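Local coordinates for protein 5-methylthioribose-1-phosphate isomerase (Saccharomyces cerevisiae, PDB 1W2W) that catalyses the interconversion of 5-methylthioribose 1-phosphate and 5-methylthioribulose 1-phosphate in the methionine salvage pathway, at residues G60-L65 with E142-D147; E4-D9 with I56-S61; K160-V165 with R199-D204. All coordinates share one frame; numbering follows the deposited sequence.

Contact 1 (G60-L65 with E142-D147); sequences GSLSVL and ELIDED
Ser61 and Leu62 on helix 53-73 meet Leu143 and Ile144 on helix 129-168, two side chains from each helix, in a helix-helix packing within this chain, the N-terminal half of the MtnA-type isomerase. The backbones are well apart: Ser61 CA and Leu143 CA lie 8.9 Å from each other, so the helices touch through side chains.

The apolar pair is Leu62 with Ile144. Their terminal methyls meet, Leu62 CD1 lying 4.1 Å from Ile144 CD1, and the two side chains cross at about a right angle. In Leu62 the CG branch is anti to the carbonyl carbon (chi1 -75°), which carries the methyls nearer to helix 129-168 than the direction of the CB would suggest. The pair does not stand alone: Phe8 of strand 6-9 touches both residues, and Ile6 also rests on Leu62.

The mixed pair is Ser61 with Leu143. Here a leucine methyl is laid against a serine, with Leu143 CD2 3.7 Å from Ser61 OG and 4.0 Å from Ser61 CB. This is van der Waals contact, and the hydroxyl finds its hydrogen-bond partner in its own helix, at Ala57 O. Ser115 of helix 111-124 touches both Ser61 and Leu143, so a third helix borders this pair.

No hydrogen bond crosses between 60-65 and 142-147; the polar bonds flank the packing instead. Asp145 OD1 makes a salt bridge to Arg10, and Asp147 OD2 is bonded to Ser189 OG. On the other helix Ser63, whose chi1 of 79° turns its hydroxyl back along the chain, donates from OG to Gly60 O over 2.8 Å, with OG tilted 23° from the carbonyl plane.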
loop_
_atom_site.group_PDB
_atom_site.type_symbol
_atom_site.label_atom_id
_atom_site.label_comp_id
_atom_site.label_asym_id
_atom_site.label_seq_id
_atom_site.Cartn_x
_atom_site.Cartn_y
_atom_site.Cartn_z
ATOM N N GLY A 60 13.176 23.033 -12.181
ATOM C CA GLY A 60 12.887 23.436 -13.555
ATOM C C GLY A 60 13.363 24.857 -13.839
ATOM O O GLY A 60 14.102 25.099 -14.810
ATOM N N SER A 61 12.937 25.789 -12.989
ATOM C CA SER A 61 13.335 27.187 -13.085
ATOM C C SER A 61 14.859 27.347 -13.019
ATOM O O SER A 61 15.447 28.050 -13.832
ATOM C CB SER A 61 12.663 28.007 -11.980
ATOM O OG SER A 61 11.252 27.974 -12.132
ATOM N N LEU A 62 15.491 26.692 -12.051
ATOM C CA LEU A 62 16.936 26.754 -11.892
ATOM C C LEU A 62 17.673 26.220 -13.118
ATOM O O LEU A 62 18.721 26.762 -13.492
ATOM C CB LEU A 62 17.399 26.019 -10.628
ATOM C CG LEU A 62 17.121 26.752 -9.318
ATOM C CD1 LEU A 62 17.377 25.809 -8.150
ATOM C CD2 LEU A 62 17.991 27.989 -9.180
ATOM N N SER A 63 17.135 25.178 -13.748
ATOM C CA SER A 63 17.807 24.580 -14.903
ATOM C C SER A 63 17.830 25.528 -16.106
ATOM O O SER A 63 18.735 25.447 -16.943
ATOM C CB SER A 63 17.210 23.214 -15.275
ATOM O OG SER A 63 16.002 23.349 -16.009
ATOM N N VAL A 64 16.844 26.418 -16.193
ATOM C CA VAL A 64 16.853 27.461 -17.223
ATOM C C VAL A 64 17.993 28.443 -16.936
ATOM O O VAL A 64 18.745 28.852 -17.839
ATOM C CB VAL A 64 15.505 28.212 -17.268
ATOM C CG1 VAL A 64 15.496 29.218 -18.421
ATOM C CG2 VAL A 64 14.339 27.250 -17.440
ATOM N N LEU A 65 18.138 28.825 -15.673
ATOM C CA LEU A 65 19.212 29.738 -15.299
ATOM C C LEU A 65 20.594 29.119 -15.520
ATOM O O LEU A 65 21.480 29.770 -16.077
ATOM C CB LEU A 65 19.056 30.244 -13.857
ATOM C CG LEU A 65 20.187 31.151 -13.336
ATOM C CD1 LEU A 65 20.277 32.449 -14.153
ATOM C CD2 LEU A 65 19.979 31.473 -11.861
ATOM N N GLU A 142 13.694 34.742 -5.637
ATOM C CA GLU A 142 12.412 35.126 -5.059
ATOM C C GLU A 142 11.478 33.928 -4.946
ATOM O O GLU A 142 10.832 33.753 -3.911
ATOM C CB GLU A 142 11.759 36.238 -5.870
ATOM C CG GLU A 142 12.434 37.581 -5.632
ATOM C CD GLU A 142 12.179 38.558 -6.759
ATOM O OE1 GLU A 142 11.116 38.441 -7.410
ATOM O OE2 GLU A 142 13.050 39.434 -6.981
ATOM N N LEU A 143 11.426 33.111 -5.997
ATOM C CA LEU A 143 10.623 31.882 -5.989
ATOM C C LEU A 143 11.010 31.010 -4.789
ATOM O O LEU A 143 10.152 30.544 -4.018
ATOM C CB LEU A 143 10.802 31.119 -7.312
ATOM C CG LEU A 143 10.157 29.726 -7.413
ATOM C CD1 LEU A 143 8.636 29.834 -7.496
ATOM C CD2 LEU A 143 10.734 28.912 -8.575
ATOM N N ILE A 144 12.311 30.794 -4.626
ATOM C CA ILE A 144 12.808 29.943 -3.557
ATOM C C ILE A 144 12.581 30.606 -2.193
ATOM O O ILE A 144 12.085 29.979 -1.255
ATOM C CB ILE A 144 14.304 29.600 -3.806
ATOM C CG1 ILE A 144 14.432 28.649 -5.007
ATOM C CG2 ILE A 144 14.943 28.979 -2.554
ATOM C CD1 ILE A 144 15.825 28.567 -5.613
ATOM N N ASP A 145 12.941 31.876 -2.055
ATOM C CA ASP A 145 12.874 32.473 -0.725
ATOM C C ASP A 145 11.423 32.624 -0.264
ATOM O O ASP A 145 11.107 32.427 0.916
ATOM C CB ASP A 145 13.578 33.829 -0.705
ATOM C CG ASP A 145 15.080 33.702 -0.857
ATOM O OD1 ASP A 145 15.607 32.568 -0.753
ATOM O OD2 ASP A 145 15.811 34.693 -1.077
ATOM N N GLU A 146 10.544 32.973 -1.198
ATOM C CA GLU A 146 9.113 32.996 -0.910
ATOM C C GLU A 146 8.550 31.606 -0.620
ATOM O O GLU A 146 7.690 31.457 0.247
ATOM C CB GLU A 146 8.319 33.681 -2.026
ATOM C CG GLU A 146 8.617 35.180 -2.148
ATOM C CD GLU A 146 7.926 35.844 -3.322
ATOM O OE1 GLU A 146 6.986 35.259 -3.907
ATOM O OE2 GLU A 146 8.320 36.975 -3.675
ATOM N N ASP A 147 9.020 30.581 -1.326
ATOM C CA ASP A 147 8.542 29.227 -1.042
ATOM C C ASP A 147 8.798 28.865 0.422
ATOM O O ASP A 147 7.899 28.406 1.116
ATOM C CB ASP A 147 9.175 28.207 -1.988
ATOM C CG ASP A 147 8.620 26.819 -1.794
ATOM O OD1 ASP A 147 7.560 26.538 -2.385
ATOM O OD2 ASP A 147 9.172 25.962 -1.072
#

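Contact 2 (E4-D9 with I56-S61); sequences EAIVFD and IAIVGS
Ile6, at the start of strand 6-9, sends its CD1 methyl onto Ile58 and Val59 of helix 53-73, where an outer strand of the three-stranded antiparallel sheet packs on a helix. Along the helix, Ile56 and Ala57 point away from the strand, Ala57 resting on helix 111-124. Ile58 makes the closest approach: with CG1 turned anti to the carbonyl carbon (chi1 -68°), its CG2 branch is anti to the backbone N and lies 3.7 Å from Ile6 CD1, and its CB lies 3.9 Å from the same methyl. The two isoleucines cross obliquely. Val59 comes next, giving Ile6 CD1 its backbone N at 3.9 Å and its CB at 4.2 Å, while Val20 of strand 17-21 touches both Val59 and Ile6. At Ser61 the helix has turned toward helix 111-124. There Ala57 O accepts from Ser61 OG over 2.8 Å and from Ser61 N over 2.9 Å, the two donors coming from opposite faces of its carbonyl plane. The strand thus meets the helix through buried hydrocarbon, with no hydrogen bond between the two segments, which suggests that apolar burial, not a directional polar bond, seats strand 6-9 on this helix.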
loop_
_atom_site.group_PDB
_atom_site.type_symbol
_atom_site.label_atom_id
_atom_site.label_comp_id
_atom_site.label_asym_id
_atom_site.label_seq_id
_atom_site.Cartn_x
_atom_site.Cartn_y
_atom_site.Cartn_z
ATOM N N GLU A 4 17.678 18.535 2.267
ATOM C CA GLU A 4 17.549 19.591 1.275
ATOM C C GLU A 4 17.479 18.970 -0.126
ATOM O O GLU A 4 18.464 18.435 -0.618
ATOM C CB GLU A 4 18.707 20.594 1.397
ATOM C CG GLU A 4 18.673 21.718 0.367
ATOM C CD GLU A 4 19.534 22.933 0.703
ATOM O OE1 GLU A 4 20.636 22.788 1.289
ATOM O OE2 GLU A 4 19.100 24.058 0.364
ATOM N N ALA A 5 16.309 19.031 -0.760
ATOM C CA ALA A 5 16.131 18.425 -2.082
ATOM C C ALA A 5 17.001 19.105 -3.125
ATOM O O ALA A 5 17.508 18.455 -4.040
ATOM C CB ALA A 5 14.675 18.483 -2.514
ATOM N N ILE A 6 17.169 20.412 -2.984
ATOM C CA ILE A 6 17.832 21.206 -4.015
ATOM C C ILE A 6 18.892 22.063 -3.353
ATOM O O ILE A 6 18.586 22.830 -2.443
ATOM C CB ILE A 6 16.791 22.081 -4.755
ATOM C CG1 ILE A 6 15.799 21.184 -5.509
ATOM C CG2 ILE A 6 17.481 23.057 -5.726
ATOM C CD1 ILE A 6 14.508 21.900 -5.891
ATOM N N VAL A 7 20.136 21.919 -3.797
ATOM C CA VAL A 7 21.210 22.713 -3.220
ATOM C C VAL A 7 21.608 23.760 -4.251
ATOM O O VAL A 7 22.221 23.433 -5.276
ATOM C CB VAL A 7 22.406 21.854 -2.811
ATOM C CG1 VAL A 7 23.499 22.732 -2.187
ATOM C CG2 VAL A 7 21.959 20.783 -1.799
ATOM N N PHE A 8 21.253 25.003 -3.936
ATOM C CA PHE A 8 21.386 26.150 -4.833
ATOM C C PHE A 8 22.414 27.109 -4.244
ATOM O O PHE A 8 22.131 27.797 -3.266
ATOM C CB PHE A 8 20.016 26.844 -4.948
ATOM C CG PHE A 8 20.046 28.146 -5.694
ATOM C CD1 PHE A 8 20.917 28.337 -6.756
ATOM C CD2 PHE A 8 19.192 29.186 -5.337
ATOM C CE1 PHE A 8 20.941 29.548 -7.444
ATOM C CE2 PHE A 8 19.204 30.387 -6.017
ATOM C CZ PHE A 8 20.081 30.573 -7.076
ATOM N N ASP A 9 23.618 27.147 -4.812
ATOM C CA ASP A 9 24.615 28.107 -4.364
ATOM C C ASP A 9 24.477 29.365 -5.213
ATOM O O ASP A 9 24.850 29.377 -6.391
ATOM C CB ASP A 9 26.008 27.503 -4.534
ATOM C CG ASP A 9 27.109 28.408 -4.043
ATOM O OD1 ASP A 9 26.874 29.590 -3.704
ATOM O OD2 ASP A 9 28.277 27.996 -3.966
ATOM N N ILE A 56 9.741 20.555 -8.015
ATOM C CA ILE A 56 9.746 20.422 -9.470
ATOM C C ILE A 56 9.850 21.790 -10.147
ATOM O O ILE A 56 10.687 21.979 -11.043
ATOM C CB ILE A 56 8.500 19.657 -9.938
ATOM C CG1 ILE A 56 8.575 18.200 -9.466
ATOM C CG2 ILE A 56 8.320 19.787 -11.464
ATOM C CD1 ILE A 56 7.263 17.453 -9.557
ATOM N N ALA A 57 9.006 22.731 -9.721
ATOM C CA ALA A 57 9.052 24.098 -10.247
ATOM C C ALA A 57 10.397 24.769 -10.003
ATOM O O ALA A 57 10.922 25.486 -10.864
ATOM C CB ALA A 57 7.938 24.935 -9.649
ATOM N N ILE A 58 10.960 24.562 -8.817
ATOM C CA ILE A 58 12.241 25.182 -8.491
ATOM C C ILE A 58 13.390 24.603 -9.318
ATOM O O ILE A 58 14.185 25.362 -9.885
ATOM C CB ILE A 58 12.549 25.068 -6.973
ATOM C CG1 ILE A 58 11.568 25.937 -6.169
ATOM C CG2 ILE A 58 14.003 25.500 -6.687
ATOM C CD1 ILE A 58 11.462 25.533 -4.689
ATOM N N VAL A 59 13.499 23.277 -9.393
ATOM C CA VAL A 59 14.576 22.701 -10.217
ATOM C C VAL A 59 14.416 23.042 -11.698
ATOM O O VAL A 59 15.408 23.323 -12.387
ATOM C CB VAL A 59 14.778 21.180 -10.028
ATOM C CG1 VAL A 59 13.689 20.386 -10.750
ATOM C CG2 VAL A 59 16.142 20.764 -10.622
ATOM N N GLY A 60 13.176 23.033 -12.181
ATOM C CA GLY A 60 12.887 23.436 -13.555
ATOM C C GLY A 60 13.363 24.857 -13.839
ATOM O O GLY A 60 14.102 25.099 -14.810
ATOM N N SER A 61 12.937 25.789 -12.989
ATOM C CA SER A 61 13.335 27.187 -13.085
ATOM C C SER A 61 14.859 27.347 -13.019
ATOM O O SER A 61 15.447 28.050 -13.832
ATOM C CB SER A 61 12.663 28.007 -11.980
ATOM O OG SER A 61 11.252 27.974 -12.132
#

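Contact 3 (K160-V165 with R199-D204); sequences KYLIDV and RSLWKD
Ser200 OG, one residue before the Leu201 that packs on Leu162 and Ile163, is held by hydrogen bonds with Tyr191 OH and Asp156 OD1, and more weakly with Gly196 O. Because Asp156 belongs to helix 129-168, that bond ties together the same two helices as the apolar contact. The short axes of 160-165 and 199-204 approach to 10.6 Å at 58°.

With CG anti to the carbonyl carbon (chi1 -76°), Leu201 forks between two partners. Its CD1 lies 4.0 Å from Leu162 CD2, the side chains crossing at about a right angle, while its CD2 lies 3.9 Å from Ile163 CG1 as those two slide past each other in opposite directions. Ile163 CD1 also abuts the carboxylate of Asp204, 3.9 Å from OD2, an oxygen whose charge is answered by Lys208 in a salt bridge. Trimming Ile163 to an alanine would probably open a gap beside Leu201 CD2 and strip the hydrocarbon neighbour from that carboxylate. Within its helix, Lys160 NZ forms a salt bridge to Asp164 OD2 over 2.7 Å, entering on the syn lone pair of that oxygen.

Another protein chain of the assembly sets an aromatic side chain on Leu162, packs on Trp202 and forms salt bridges to Arg199. Both helices pack beside strand 174-179, whose Phe175 touches Leu162 and Ile163, consistent with the start of a Rossmann-like domain.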
loop_
_atom_site.group_PDB
_atom_site.type_symbol
_atom_site.label_atom_id
_atom_site.label_comp_id
_atom_site.label_asym_id
_atom_site.label_seq_id
_atom_site.Cartn_x
_atom_site.Cartn_y
_atom_site.Cartn_z
ATOM N N LYS A 160 -2.170 26.724 14.056
ATOM C CA LYS A 160 -3.030 27.574 14.887
ATOM C C LYS A 160 -4.496 27.240 14.631
ATOM O O LYS A 160 -5.302 27.147 15.565
ATOM C CB LYS A 160 -2.740 29.053 14.607
ATOM C CG LYS A 160 -3.736 30.048 15.209
ATOM C CD LYS A 160 -3.232 31.494 15.044
ATOM C CE LYS A 160 -4.285 32.564 15.349
ATOM N NZ LYS A 160 -5.380 32.112 16.250
ATOM N N TYR A 161 -4.841 27.040 13.360
ATOM C CA TYR A 161 -6.211 26.752 12.991
ATOM C C TYR A 161 -6.702 25.461 13.657
ATOM O O TYR A 161 -7.781 25.445 14.260
ATOM C CB TYR A 161 -6.378 26.722 11.463
ATOM C CG TYR A 161 -7.804 26.502 11.032
ATOM C CD1 TYR A 161 -8.675 27.576 10.847
ATOM C CD2 TYR A 161 -8.287 25.222 10.815
ATOM C CE1 TYR A 161 -9.978 27.372 10.463
ATOM C CE2 TYR A 161 -9.582 25.016 10.430
ATOM C CZ TYR A 161 -10.426 26.079 10.258
ATOM O OH TYR A 161 -11.723 25.840 9.871
ATOM N N LEU A 162 -5.909 24.390 13.576
ATOM C CA LEU A 162 -6.316 23.141 14.215
ATOM C C LEU A 162 -6.402 23.276 15.739
ATOM O O LEU A 162 -7.374 22.816 16.351
ATOM C CB LEU A 162 -5.408 21.968 13.819
ATOM C CG LEU A 162 -5.774 20.608 14.427
ATOM C CD1 LEU A 162 -7.154 20.159 13.963
ATOM C CD2 LEU A 162 -4.706 19.558 14.037
ATOM N N ILE A 163 -5.406 23.908 16.350
ATOM C CA ILE A 163 -5.438 24.096 17.800
ATOM C C ILE A 163 -6.686 24.865 18.215
ATOM O O ILE A 163 -7.337 24.512 19.199
ATOM C CB ILE A 163 -4.158 24.769 18.304
ATOM C CG1 ILE A 163 -2.962 23.843 18.085
ATOM C CG2 ILE A 163 -4.291 25.190 19.786
ATOM C CD1 ILE A 163 -3.041 22.486 18.786
ATOM N N ASP A 164 -7.027 25.902 17.454
ATOM C CA ASP A 164 -8.222 26.697 17.735
ATOM C C ASP A 164 -9.516 25.891 17.602
ATOM O O ASP A 164 -10.416 26.003 18.445
ATOM C CB ASP A 164 -8.294 27.932 16.829
ATOM C CG ASP A 164 -7.264 28.997 17.183
ATOM O OD1 ASP A 164 -6.676 28.977 18.290
ATOM O OD2 ASP A 164 -6.980 29.913 16.383
ATOM N N VAL A 165 -9.609 25.076 16.550
ATOM C CA VAL A 165 -10.737 24.173 16.360
ATOM C C VAL A 165 -10.905 23.212 17.547
ATOM O O VAL A 165 -12.020 23.019 18.052
ATOM C CB VAL A 165 -10.578 23.359 15.060
ATOM C CG1 VAL A 165 -11.498 22.148 15.066
ATOM C CG2 VAL A 165 -10.851 24.254 13.848
ATOM N N ARG A 199 5.264 20.195 11.409
ATOM C CA ARG A 199 6.418 20.757 12.098
ATOM C C ARG A 199 6.038 21.880 13.050
ATOM O O ARG A 199 6.582 21.963 14.157
ATOM C CB ARG A 199 7.484 21.224 11.107
ATOM C CG ARG A 199 8.270 20.069 10.527
ATOM C CD ARG A 199 9.160 20.457 9.350
ATOM N NE ARG A 199 10.172 19.423 9.128
ATOM C CZ ARG A 199 10.652 19.083 7.938
ATOM N NH1 ARG A 199 10.217 19.700 6.842
ATOM N NH2 ARG A 199 11.578 18.135 7.847
ATOM N N SER A 200 5.123 22.744 12.622
ATOM C CA SER A 200 4.630 23.818 13.488
ATOM C C SER A 200 3.882 23.279 14.698
ATOM O O SER A 200 4.068 23.762 15.829
ATOM C CB SER A 200 3.741 24.787 12.710
ATOM O OG SER A 200 4.513 25.487 11.745
ATOM N N LEU A 201 3.048 22.270 14.464
ATOM C CA LEU A 201 2.372 21.591 15.563
ATOM C C LEU A 201 3.368 20.973 16.547
ATOM O O LEU A 201 3.163 21.002 17.769
ATOM C CB LEU A 201 1.394 20.546 15.021
ATOM C CG LEU A 201 0.080 21.108 14.452
ATOM C CD1 LEU A 201 -0.691 19.986 13.749
ATOM C CD2 LEU A 201 -0.788 21.722 15.572
ATOM N N TRP A 202 4.459 20.418 16.030
ATOM C CA TRP A 202 5.452 19.807 16.905
ATOM C C TRP A 202 6.144 20.854 17.771
ATOM O O TRP A 202 6.391 20.627 18.949
ATOM C CB TRP A 202 6.462 18.961 16.124
ATOM C CG TRP A 202 7.431 18.241 17.033
ATOM C CD1 TRP A 202 8.791 18.316 16.998
ATOM C CD2 TRP A 202 7.109 17.348 18.110
ATOM N NE1 TRP A 202 9.338 17.521 17.978
ATOM C CE2 TRP A 202 8.327 16.919 18.677
ATOM C CE3 TRP A 202 5.915 16.867 18.651
ATOM C CZ2 TRP A 202 8.379 16.038 19.757
ATOM C CZ3 TRP A 202 5.964 15.993 19.729
ATOM C CH2 TRP A 202 7.189 15.591 20.271
ATOM N N LYS A 203 6.443 22.009 17.184
ATOM C CA LYS A 203 7.018 23.106 17.954
ATOM C C LYS A 203 6.106 23.541 19.106
ATOM O O LYS A 203 6.557 23.734 20.238
ATOM C CB LYS A 203 7.299 24.299 17.049
ATOM C CG LYS A 203 8.019 25.428 17.773
ATOM C CD LYS A 203 8.407 26.558 16.840
ATOM C CE LYS A 203 9.158 27.643 17.609
ATOM N NZ LYS A 203 9.399 28.836 16.739
ATOM N N ASP A 204 4.826 23.700 18.802
ATOM C CA ASP A 204 3.808 24.006 19.803
ATOM C C ASP A 204 3.754 22.934 20.896
ATOM O O ASP A 204 3.664 23.250 22.082
ATOM C CB ASP A 204 2.454 24.109 19.095
ATOM C CG ASP A 204 1.294 24.273 20.049
ATOM O OD1 ASP A 204 1.130 25.380 20.628
ATOM O OD2 ASP A 204 0.492 23.335 20.260
#

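In the fold
From the N terminus, contact 2 comes first, closing a loop that holds strands 17-21 and 32-34 and helix 38-46 and bringing helix 53-73 back against strand 6-9. Contact 1 opens where contact 2 ends, sharing Gly60 and Ser61, and closes a longer, mostly helical loop with no strand in it, through helices 88-103 and 111-124. The two touch, Leu62 CD1 lying 3.7 Å from Ile6 CG2, so sheet and both helices pack as one block. Contact 3 follows in series, its centre about 29 Å from that of contact 1, and closes a short loop of 33 residues holding strand 174-179, from helix 129-168 to helix 194-210. The long helix 129-168 spans that distance.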